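Local coordinates for mandelate racemase/muconate lactonizing protein (Thermobispora bispora, PDB 3VC5) that probably catalyses the magnesium-dependent dehydration of D-glucarate to 5-dehydro-4-deoxy-D-glucarate, as a member of the enolase superfamily, at residues 156-167 / 355-366; 283-293 / 304-315. All blocks are in the same frame, centred on the assembly; numbering follows the deposited sequence.

Contact 1 (156-167 / 355-366); sequences GKVRDAVPYSAY and AATPAITHACDT
The carbonyl O of T357 is gripped from opposite faces of its plane, by R159 NH1 across the contact at 3.0 Å and by I360 N of its own type I beta turn at 3.1 Å. The turn follows helix 344-355; the loop after it comes alongside strand 161-169, the first strand of the enolase-superfamily barrel. R159 suits this place because its flat guanidinium can bond two carbonyls at once: T357 O and P358 O both lie at its edge, and NH2 reaches P358 O at 3.3 Å. With CG between the backbone N and the carbonyl carbon (chi1 50°) and a bend at chi3, the group lies sandwiched between I360 O over one face and V158 CG2 over the centre of the other. Next to it, V158 N gives A355 O a nearly straight bond of 2.7 Å (170°), and A355, small enough for this close place, sets its CB 3.8 Å from V162 CG2.

Further along, C364 N to P163 O and S165 N to C364 O form a single bridge around Y164. The ring of Y164 presses CE1 to C364 CB at 3.6 Å, while T366 crosses it at about a right angle, CG2 coming to 3.5 Å from CD1; the phenol OH is bonded to T351. Y167, its ring edge toward T366 O and its OH bonded to K209, lies near D239 of the magnesium site and K211, the predicted proton acceptor, so this end borders the active site. D365, which also forms salt bridges with K209 and R237, accepts the short hydroxyl arm of S165: OG donates to the anti side of OD1 at 2.8 Å.

Contact 2 (283-293 / 304-315); sequences PLATNMCVVTP and PIGVLLIDHHYW
A285 CB packs against V307 CB at 3.8 Å, where strands 284-286 and 307-310 run parallel as the two strands of a beta-alpha-beta unit in the enolase-superfamily barrel. The small A285 admits L309 CD1 to 3.6 Å from its CB. On the face of T286 and L308, the T286 and I305 side chains cross at about a right angle, CG2 to CG2 at 3.7 Å. T286 OG1 accepts from M288 N, an ST turn, and from C289 N, an ST motif, where the chain leaves the strand; D265 also bonds this hydroxyl.

Packing is close around W315, which buries more of its surface in the contact than any other residue. The backbone of V291 and T292 lies over one face of its indole and I310 CD1 over the opposite one, while P293 CD meets W315 CZ3 at 3.7 Å. W315 NE1 donates to water 4, 3.0 Å away, and this water also accepts from Y314 OH and donates to V290 O and L309 O, so four groups hold it. A leucine in place of W315 would probably leave water 4 without one of its two donors and open a gap between I310 and the V291-T292 backbone.

The N-terminal end of the strands is looser. P283 is exposed, and its CB comes no nearer than 4.3 Å to V307 CG2. Even so, L284 O takes both G306 N and V307 N, and a CB on G306 would crowd P283.

At the inner end lies N287, which belongs to the magnesium site, although no metal is bound in this chain. Its backbone N is hydrogen-bonded to D265, which probably helps to position the residue, and its CB rests on Y314 OH at 3.3 Å. The CB side of N287 is thus packed against L309 and Y314, which is consistent with an amide left to face the magnesium site.

Both contacts are buried and belong to the same barrel sheet, their centres 16 Å apart. Contact 2 lies deeper and joins neighbouring strands of one beta-alpha-beta unit with regular parallel pairing; contact 1 brings distant parts of the sequence together, tying the first barrel strand and the loop before it, by a single bridge and side-chain and backbone hydrogen bonds, to the end of helix 344-355 and the loop after it. Its outer end reaches the second subunit, where V158 and P358 pack on H96 of that chain. Contact 1 relies on hydrogen bonds, one donor being the charged R159; contact 2 adds aliphatic and aromatic packing round a trapped water. They meet where D365 OD2 lies 3.5 Å from L309 CD2.

Contact 1 (156-167 / 355-366)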
loop_
_atom_site.group_PDB
_atom_site.type_symbol
_atom_site.label_atom_id
_atom_site.label_comp_id
_atom_site.label_asym_id
_atom_site.label_seq_id
_atom_site.Cartn_x
_atom_site.Cartn_y
_atom_site.Cartn_z
ATOM N N GLY A 156 -11.281 -7.854 -1.333
ATOM C CA GLY A 156 -12.012 -9.023 -1.856
ATOM C C GLY A 156 -11.076 -10.006 -2.555
ATOM O O GLY A 156 -10.045 -9.607 -3.104
ATOM N N LYS A 157 -11.393 -11.297 -2.490
ATOM C CA LYS A 157 -10.535 -12.293 -3.109
ATOM C C LYS A 157 -10.531 -12.130 -4.615
ATOM O O LYS A 157 -11.585 -11.893 -5.241
ATOM C CB LYS A 157 -10.970 -13.704 -2.753
ATOM C CG LYS A 157 -12.316 -14.110 -3.285
ATOM C CD LYS A 157 -12.773 -15.447 -2.664
ATOM C CE LYS A 157 -14.178 -15.828 -3.182
ATOM N NZ LYS A 157 -14.630 -17.160 -2.735
ATOM N N VAL A 158 -9.347 -12.279 -5.201
ATOM C CA VAL A 158 -9.210 -12.269 -6.653
ATOM C C VAL A 158 -9.000 -13.655 -7.198
ATOM O O VAL A 158 -8.916 -13.843 -8.422
ATOM C CB VAL A 158 -8.084 -11.327 -7.128
ATOM C CG1 VAL A 158 -8.200 -9.990 -6.433
ATOM C CG2 VAL A 158 -6.716 -11.921 -6.873
ATOM N N ARG A 159 -8.885 -14.618 -6.283
ATOM C CA ARG A 159 -8.793 -16.023 -6.640
ATOM C C ARG A 159 -9.498 -16.809 -5.544
ATOM O O ARG A 159 -9.481 -16.403 -4.374
ATOM C CB ARG A 159 -7.329 -16.436 -6.810
ATOM C CG ARG A 159 -6.438 -16.026 -5.643
ATOM C CD ARG A 159 -4.935 -16.185 -5.965
ATOM N NE ARG A 159 -4.440 -15.301 -7.028
ATOM C CZ ARG A 159 -3.894 -14.090 -6.848
ATOM N NH1 ARG A 159 -3.804 -13.537 -5.641
ATOM N NH2 ARG A 159 -3.463 -13.404 -7.901
ATOM N N ASP A 160 -10.162 -17.903 -5.914
ATOM C CA ASP A 160 -10.941 -18.672 -4.947
ATOM C C ASP A 160 -10.073 -19.530 -4.028
ATOM O O ASP A 160 -10.498 -19.862 -2.914
ATOM C CB ASP A 160 -11.955 -19.582 -5.657
ATOM C CG ASP A 160 -13.079 -18.812 -6.310
ATOM O OD1 ASP A 160 -13.306 -17.635 -5.948
ATOM O OD2 ASP A 160 -13.763 -19.398 -7.180
ATOM N N ALA A 161 -8.866 -19.883 -4.490
ATOM C CA ALA A 161 -7.958 -20.731 -3.736
ATOM C C ALA A 161 -6.525 -20.248 -3.969
ATOM O O ALA A 161 -6.237 -19.678 -5.021
ATOM C CB ALA A 161 -8.126 -22.205 -4.147
ATOM N N VAL A 162 -5.646 -20.468 -2.993
ATOM C CA VAL A 162 -4.269 -19.978 -3.041
ATOM C C VAL A 162 -3.346 -21.163 -3.211
ATOM O O VAL A 162 -3.274 -22.033 -2.331
ATOM C CB VAL A 162 -3.927 -19.275 -1.730
ATOM C CG1 VAL A 162 -2.434 -18.950 -1.651
ATOM C CG2 VAL A 162 -4.800 -18.007 -1.566
ATOM N N PRO A 163 -2.658 -21.236 -4.353
ATOM C CA PRO A 163 -1.713 -22.340 -4.531
ATOM C C PRO A 163 -0.505 -22.238 -3.607
ATOM O O PRO A 163 0.028 -21.146 -3.390
ATOM C CB PRO A 163 -1.251 -22.186 -5.998
ATOM C CG PRO A 163 -2.327 -21.365 -6.655
ATOM C CD PRO A 163 -2.795 -20.413 -5.573
ATOM N N TYR A 164 -0.081 -23.402 -3.109
ATOM C CA TYR A 164 1.090 -23.576 -2.273
ATOM C C TYR A 164 2.052 -24.547 -2.951
ATOM O O TYR A 164 1.632 -25.426 -3.709
ATOM C CB TYR A 164 0.728 -24.059 -0.840
ATOM C CG TYR A 164 0.112 -22.976 0.028
ATOM C CD1 TYR A 164 0.917 -22.179 0.864
ATOM C CD2 TYR A 164 -1.246 -22.721 -0.026
ATOM C CE1 TYR A 164 0.361 -21.163 1.644
ATOM C CE2 TYR A 164 -1.817 -21.728 0.749
ATOM C CZ TYR A 164 -0.992 -20.926 1.567
ATOM O OH TYR A 164 -1.561 -19.948 2.329
ATOM N N SER A 165 3.333 -24.416 -2.628
ATOM C CA SER A 165 4.382 -25.328 -3.092
ATOM C C SER A 165 4.593 -26.481 -2.115
ATOM O O SER A 165 4.251 -26.400 -0.918
ATOM C CB SER A 165 5.707 -24.563 -3.266
ATOM O OG SER A 165 6.117 -24.025 -2.015
ATOM N N ALA A 166 5.163 -27.563 -2.639
ATOM C CA ALA A 166 5.680 -28.648 -1.834
ATOM C C ALA A 166 7.057 -28.227 -1.324
ATOM O O ALA A 166 7.980 -28.039 -2.131
ATOM C CB ALA A 166 5.818 -29.912 -2.705
ATOM N N TYR A 167 7.189 -28.096 -0.008
ATOM C CA TYR A 167 8.425 -27.592 0.615
ATOM C C TYR A 167 9.277 -28.807 0.993
ATOM O O TYR A 167 9.089 -29.418 2.036
ATOM C CB TYR A 167 8.125 -26.750 1.854
ATOM C CG TYR A 167 9.165 -25.669 2.131
ATOM C CD1 TYR A 167 10.507 -25.835 1.779
ATOM C CD2 TYR A 167 8.793 -24.491 2.789
ATOM C CE1 TYR A 167 11.444 -24.830 2.027
ATOM C CE2 TYR A 167 9.737 -23.467 3.039
ATOM C CZ TYR A 167 11.050 -23.649 2.677
ATOM O OH TYR A 167 12.011 -22.637 2.882
ATOM N N ALA A 355 -4.967 -14.459 -1.265
ATOM C CA ALA A 355 -6.181 -14.474 -2.086
ATOM C C ALA A 355 -6.608 -13.078 -2.537
ATOM O O ALA A 355 -7.194 -12.918 -3.617
ATOM C CB ALA A 355 -7.358 -15.169 -1.324
ATOM N N ALA A 356 -6.343 -12.082 -1.695
ATOM C CA ALA A 356 -6.866 -10.729 -1.895
ATOM C C ALA A 356 -5.801 -9.783 -2.416
ATOM O O ALA A 356 -6.043 -8.574 -2.463
ATOM C CB ALA A 356 -7.460 -10.156 -0.567
ATOM N N THR A 357 -4.638 -10.303 -2.826
ATOM C CA THR A 357 -3.561 -9.406 -3.249
ATOM C C THR A 357 -3.227 -9.774 -4.679
ATOM O O THR A 357 -2.618 -10.817 -4.947
ATOM C CB THR A 357 -2.305 -9.507 -2.301
ATOM O OG1 THR A 357 -2.723 -9.200 -0.962
ATOM C CG2 THR A 357 -1.168 -8.535 -2.753
ATOM N N PRO A 358 -3.626 -8.907 -5.628
ATOM C CA PRO A 358 -3.426 -9.277 -7.023
ATOM C C PRO A 358 -1.979 -9.688 -7.361
ATOM O O PRO A 358 -1.786 -10.607 -8.136
ATOM C CB PRO A 358 -3.829 -8.006 -7.792
ATOM C CG PRO A 358 -4.838 -7.331 -6.887
ATOM C CD PRO A 358 -4.447 -7.693 -5.464
ATOM N N ALA A 359 -0.974 -9.020 -6.794
ATOM C CA ALA A 359 0.413 -9.291 -7.183
ATOM C C ALA A 359 1.040 -10.571 -6.607
ATOM O O ALA A 359 2.133 -10.968 -7.038
ATOM C CB ALA A 359 1.305 -8.072 -6.891
ATOM N N ILE A 360 0.382 -11.224 -5.647
ATOM C CA ILE A 360 0.952 -12.459 -5.130
ATOM C C ILE A 360 0.494 -13.536 -6.100
ATOM O O ILE A 360 -0.601 -14.093 -5.968
ATOM C CB ILE A 360 0.564 -12.767 -3.665
ATOM C CG1 ILE A 360 1.080 -11.640 -2.739
ATOM C CG2 ILE A 360 1.136 -14.157 -3.278
ATOM C CD1 ILE A 360 0.649 -11.761 -1.273
ATOM N N THR A 361 1.348 -13.800 -7.084
ATOM C CA THR A 361 0.990 -14.624 -8.245
ATOM C C THR A 361 1.788 -15.927 -8.334
ATOM O O THR A 361 1.478 -16.798 -9.140
ATOM C CB THR A 361 1.173 -13.813 -9.562
ATOM O OG1 THR A 361 2.443 -13.143 -9.536
ATOM C CG2 THR A 361 0.060 -12.786 -9.704
ATOM N N HIS A 362 2.820 -16.062 -7.504
ATOM C CA HIS A 362 3.586 -17.298 -7.428
ATOM C C HIS A 362 3.004 -18.152 -6.307
ATOM O O HIS A 362 2.395 -17.611 -5.373
ATOM C CB HIS A 362 5.065 -16.984 -7.154
ATOM C CG HIS A 362 5.744 -16.280 -8.285
ATOM N ND1 HIS A 362 6.396 -16.948 -9.304
ATOM C CD2 HIS A 362 5.854 -14.961 -8.573
ATOM C CE1 HIS A 362 6.906 -16.066 -10.152
ATOM N NE2 HIS A 362 6.582 -14.853 -9.737
ATOM N N ALA A 363 3.188 -19.468 -6.376
ATOM C CA ALA A 363 2.716 -20.365 -5.295
ATOM C C ALA A 363 3.367 -19.929 -3.989
ATOM O O ALA A 363 4.557 -19.593 -3.970
ATOM C CB ALA A 363 3.072 -21.825 -5.588
ATOM N N CYS A 364 2.597 -19.888 -2.900
ATOM C CA CYS A 364 3.176 -19.549 -1.605
ATOM C C CYS A 364 3.844 -20.751 -0.970
ATOM O O CYS A 364 3.425 -21.903 -1.172
ATOM C CB CYS A 364 2.098 -19.041 -0.626
ATOM S SG CYS A 364 1.218 -17.549 -1.132
ATOM N N ASP A 365 4.847 -20.490 -0.127
ATOM C CA ASP A 365 5.468 -21.577 0.642
ATOM C C ASP A 365 4.644 -21.884 1.880
ATOM O O ASP A 365 4.005 -20.996 2.431
ATOM C CB ASP A 365 6.886 -21.201 1.057
ATOM C CG ASP A 365 7.846 -21.173 -0.119
ATOM O OD1 ASP A 365 7.515 -21.709 -1.197
ATOM O OD2 ASP A 365 8.911 -20.535 0.031
ATOM N N THR A 366 4.653 -23.148 2.303
ATOM C CA THR A 366 4.147 -23.498 3.633
ATOM C C THR A 366 4.868 -24.730 4.185
ATOM O O THR A 366 5.240 -25.642 3.418
ATOM C CB THR A 366 2.618 -23.765 3.640
ATOM O OG1 THR A 366 2.208 -24.034 4.993
ATOM C CG2 THR A 366 2.203 -24.884 2.694
HETATM O O HOH W 1 -0.138 -18.365 -4.270
HETATM O O HOH W 2 4.642 -27.754 1.544
HETATM O O HOH W 3 6.166 -24.754 0.417
#

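Contact 2 (283-293 / 304-315)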
loop_
_atom_site.group_PDB
_atom_site.type_symbol
_atom_site.label_atom_id
_atom_site.label_comp_id
_atom_site.label_asym_id
_atom_site.label_seq_id
_atom_site.Cartn_x
_atom_site.Cartn_y
_atom_site.Cartn_z
ATOM N N PRO A 283 15.312 -15.598 -12.702
ATOM C CA PRO A 283 15.241 -14.593 -11.630
ATOM C C PRO A 283 15.753 -15.130 -10.288
ATOM O O PRO A 283 15.640 -16.341 -10.017
ATOM C CB PRO A 283 13.752 -14.305 -11.496
ATOM C CG PRO A 283 13.063 -14.926 -12.691
ATOM C CD PRO A 283 13.986 -15.993 -13.227
ATOM N N LEU A 284 16.319 -14.249 -9.463
ATOM C CA LEU A 284 16.637 -14.584 -8.073
ATOM C C LEU A 284 15.473 -14.128 -7.193
ATOM O O LEU A 284 14.746 -13.177 -7.540
ATOM C CB LEU A 284 17.896 -13.860 -7.606
ATOM C CG LEU A 284 19.174 -14.183 -8.387
ATOM C CD1 LEU A 284 20.404 -13.651 -7.626
ATOM C CD2 LEU A 284 19.304 -15.680 -8.669
ATOM N N ALA A 285 15.302 -14.815 -6.057
ATOM C CA ALA A 285 14.316 -14.440 -5.061
ATOM C C ALA A 285 15.021 -14.281 -3.729
ATOM O O ALA A 285 16.126 -14.794 -3.538
ATOM C CB ALA A 285 13.256 -15.552 -4.938
ATOM N N THR A 286 14.363 -13.632 -2.764
ATOM C CA THR A 286 14.967 -13.564 -1.437
ATOM C C THR A 286 13.921 -13.530 -0.325
ATOM O O THR A 286 12.799 -12.983 -0.514
ATOM C CB THR A 286 15.887 -12.303 -1.286
ATOM O OG1 THR A 286 16.719 -12.470 -0.133
ATOM C CG2 THR A 286 15.065 -11.042 -1.136
ATOM N N ASN A 287 14.311 -14.072 0.831
ATOM C CA ASN A 287 13.727 -13.652 2.115
ATOM C C ASN A 287 14.846 -13.403 3.125
ATOM O O ASN A 287 14.666 -13.624 4.332
ATOM C CB ASN A 287 12.737 -14.689 2.668
ATOM C CG ASN A 287 13.314 -16.112 2.720
ATOM O OD1 ASN A 287 12.949 -16.945 1.895
ATOM N ND2 ASN A 287 14.174 -16.407 3.704
ATOM N N MET A 288 15.996 -12.912 2.625
ATOM C CA MET A 288 17.179 -12.674 3.474
ATOM C C MET A 288 17.786 -11.319 3.290
ATOM O O MET A 288 18.138 -10.713 4.290
ATOM C CB MET A 288 18.283 -13.742 3.287
ATOM C CG MET A 288 17.799 -15.146 3.689
ATOM S SD MET A 288 19.054 -16.428 3.389
ATOM C CE MET A 288 20.293 -16.053 4.635
ATOM N N CYS A 289 17.921 -10.839 2.052
ATOM C CA CYS A 289 18.595 -9.544 1.854
ATOM C C CYS A 289 17.591 -8.396 1.706
ATOM O O CYS A 289 17.975 -7.241 1.671
ATOM C CB CYS A 289 19.580 -9.612 0.656
ATOM S SG CYS A 289 18.846 -9.708 -1.011
ATOM N N VAL A 290 16.309 -8.730 1.532
ATOM C CA VAL A 290 15.225 -7.730 1.558
ATOM C C VAL A 290 14.136 -8.254 2.475
ATOM O O VAL A 290 13.383 -9.179 2.075
ATOM C CB VAL A 290 14.641 -7.496 0.145
ATOM C CG1 VAL A 290 13.524 -6.447 0.169
ATOM C CG2 VAL A 290 15.760 -7.080 -0.836
ATOM N N VAL A 291 14.082 -7.726 3.703
ATOM C CA VAL A 291 13.190 -8.300 4.720
ATOM C C VAL A 291 12.470 -7.216 5.528
ATOM O O VAL A 291 11.788 -7.513 6.501
ATOM C CB VAL A 291 13.921 -9.317 5.662
ATOM C CG1 VAL A 291 14.431 -10.536 4.861
ATOM C CG2 VAL A 291 15.076 -8.626 6.357
ATOM N N THR A 292 12.682 -5.950 5.154
ATOM C CA THR A 292 12.002 -4.861 5.856
ATOM C C THR A 292 11.982 -3.671 4.878
ATOM O O THR A 292 12.761 -3.656 3.929
ATOM C CB THR A 292 12.725 -4.548 7.205
ATOM O OG1 THR A 292 11.895 -3.687 7.979
ATOM C CG2 THR A 292 14.075 -3.859 7.006
ATOM N N PRO A 293 11.067 -2.714 5.043
ATOM C CA PRO A 293 10.963 -1.730 3.958
ATOM C C PRO A 293 12.216 -0.902 3.688
ATOM O O PRO A 293 12.453 -0.515 2.534
ATOM C CB PRO A 293 9.768 -0.844 4.417
ATOM C CG PRO A 293 8.881 -1.842 5.181
ATOM C CD PRO A 293 9.911 -2.616 5.980
ATOM N N PRO A 304 19.091 -7.018 -6.792
ATOM C CA PRO A 304 19.506 -8.351 -6.339
ATOM C C PRO A 304 18.427 -9.402 -6.637
ATOM O O PRO A 304 18.711 -10.598 -6.620
ATOM C CB PRO A 304 19.624 -8.174 -4.825
ATOM C CG PRO A 304 18.626 -7.080 -4.493
ATOM C CD PRO A 304 18.700 -6.132 -5.672
ATOM N N ILE A 305 17.195 -8.964 -6.865
ATOM C CA ILE A 305 16.088 -9.925 -7.002
ATOM C C ILE A 305 15.108 -9.534 -8.084
ATOM O O ILE A 305 14.936 -8.356 -8.403
ATOM C CB ILE A 305 15.300 -10.112 -5.704
ATOM C CG1 ILE A 305 14.604 -8.792 -5.337
ATOM C CG2 ILE A 305 16.215 -10.687 -4.593
ATOM C CD1 ILE A 305 13.736 -8.832 -4.072
ATOM N N GLY A 306 14.449 -10.558 -8.628
ATOM C CA GLY A 306 13.296 -10.381 -9.454
ATOM C C GLY A 306 12.037 -10.780 -8.695
ATOM O O GLY A 306 10.929 -10.452 -9.143
ATOM N N VAL A 307 12.192 -11.500 -7.571
ATOM C CA VAL A 307 11.058 -12.015 -6.788
ATOM C C VAL A 307 11.311 -11.780 -5.293
ATOM O O VAL A 307 12.357 -12.183 -4.769
ATOM C CB VAL A 307 10.852 -13.528 -7.015
ATOM C CG1 VAL A 307 9.649 -14.021 -6.216
ATOM C CG2 VAL A 307 10.672 -13.836 -8.508
ATOM N N LEU A 308 10.366 -11.126 -4.615
ATOM C CA LEU A 308 10.419 -10.968 -3.156
ATOM C C LEU A 308 9.463 -12.003 -2.531
ATOM O O LEU A 308 8.299 -12.079 -2.943
ATOM C CB LEU A 308 9.944 -9.570 -2.725
ATOM C CG LEU A 308 9.925 -9.345 -1.213
ATOM C CD1 LEU A 308 11.354 -9.491 -0.640
ATOM C CD2 LEU A 308 9.335 -7.959 -0.904
ATOM N N LEU A 309 9.933 -12.768 -1.545
ATOM C CA LEU A 309 9.020 -13.601 -0.742
ATOM C C LEU A 309 8.563 -12.689 0.390
ATOM O O LEU A 309 9.345 -12.345 1.277
ATOM C CB LEU A 309 9.732 -14.835 -0.168
ATOM C CG LEU A 309 9.831 -16.049 -1.110
ATOM C CD1 LEU A 309 10.786 -15.800 -2.297
ATOM C CD2 LEU A 309 10.259 -17.286 -0.339
ATOM N N ILE A 310 7.317 -12.252 0.326
ATOM C CA ILE A 310 6.731 -11.454 1.398
ATOM C C ILE A 310 6.416 -12.409 2.571
ATOM O O ILE A 310 6.334 -13.644 2.406
ATOM C CB ILE A 310 5.442 -10.777 0.877
ATOM C CG1 ILE A 310 5.026 -9.593 1.747
ATOM C CG2 ILE A 310 4.279 -11.769 0.812
ATOM C CD1 ILE A 310 6.041 -8.446 1.681
ATOM N N ASP A 311 6.229 -11.845 3.757
ATOM C CA ASP A 311 5.915 -12.662 4.927
ATOM C C ASP A 311 5.326 -11.731 5.965
ATOM O O ASP A 311 6.047 -10.866 6.496
ATOM C CB ASP A 311 7.160 -13.403 5.456
ATOM C CG ASP A 311 6.846 -14.294 6.648
ATOM O OD1 ASP A 311 5.869 -13.971 7.395
ATOM O OD2 ASP A 311 7.618 -15.253 6.909
ATOM N N HIS A 312 4.021 -11.832 6.185
ATOM C CA HIS A 312 3.351 -10.874 7.082
ATOM C C HIS A 312 3.880 -10.952 8.492
ATOM O O HIS A 312 3.677 -10.003 9.283
ATOM C CB HIS A 312 1.832 -11.051 7.061
ATOM C CG HIS A 312 1.327 -12.225 7.853
ATOM N ND1 HIS A 312 1.089 -13.455 7.279
ATOM C CD2 HIS A 312 0.993 -12.349 9.169
ATOM C CE1 HIS A 312 0.636 -14.291 8.199
ATOM N NE2 HIS A 312 0.518 -13.633 9.347
ATOM N N HIS A 313 4.534 -12.073 8.848
ATOM C CA HIS A 313 5.009 -12.225 10.232
ATOM C C HIS A 313 6.181 -11.310 10.543
ATOM O O HIS A 313 6.468 -11.058 11.713
ATOM C CB HIS A 313 5.420 -13.676 10.531
ATOM C CG HIS A 313 4.319 -14.673 10.320
ATOM N ND1 HIS A 313 4.134 -15.304 9.117
ATOM C CD2 HIS A 313 3.392 -15.189 11.170
ATOM C CE1 HIS A 313 3.108 -16.156 9.223
ATOM N NE2 HIS A 313 2.630 -16.078 10.456
ATOM N N TYR A 314 6.888 -10.834 9.516
ATOM C CA TYR A 314 7.959 -9.854 9.818
ATOM C C TYR A 314 7.884 -8.601 8.955
ATOM O O TYR A 314 8.676 -7.678 9.185
ATOM C CB TYR A 314 9.381 -10.492 9.802
ATOM C CG TYR A 314 9.808 -11.110 8.478
ATOM C CD1 TYR A 314 10.321 -10.323 7.453
ATOM C CD2 TYR A 314 9.705 -12.489 8.253
ATOM C CE1 TYR A 314 10.766 -10.888 6.258
ATOM C CE2 TYR A 314 10.146 -13.057 7.074
ATOM C CZ TYR A 314 10.622 -12.251 6.059
ATOM O OH TYR A 314 11.040 -12.842 4.881
ATOM N N TRP A 315 6.931 -8.534 8.006
ATOM C CA TRP A 315 6.697 -7.274 7.261
ATOM C C TRP A 315 5.597 -6.427 7.928
ATOM O O TRP A 315 5.255 -5.366 7.442
ATOM C CB TRP A 315 6.382 -7.515 5.779
ATOM C CG TRP A 315 7.588 -7.864 4.956
ATOM C CD1 TRP A 315 8.127 -9.112 4.769
ATOM C CD2 TRP A 315 8.393 -6.958 4.189
ATOM N NE1 TRP A 315 9.193 -9.051 3.904
ATOM C CE2 TRP A 315 9.404 -7.736 3.543
ATOM C CE3 TRP A 315 8.361 -5.571 3.980
ATOM C CZ2 TRP A 315 10.367 -7.170 2.699
ATOM C CZ3 TRP A 315 9.344 -4.986 3.130
ATOM C CH2 TRP A 315 10.324 -5.807 2.490
HETATM O O HOH W 4 11.287 -10.976 2.807
HETATM O O HOH W 5 9.650 -5.131 8.559
#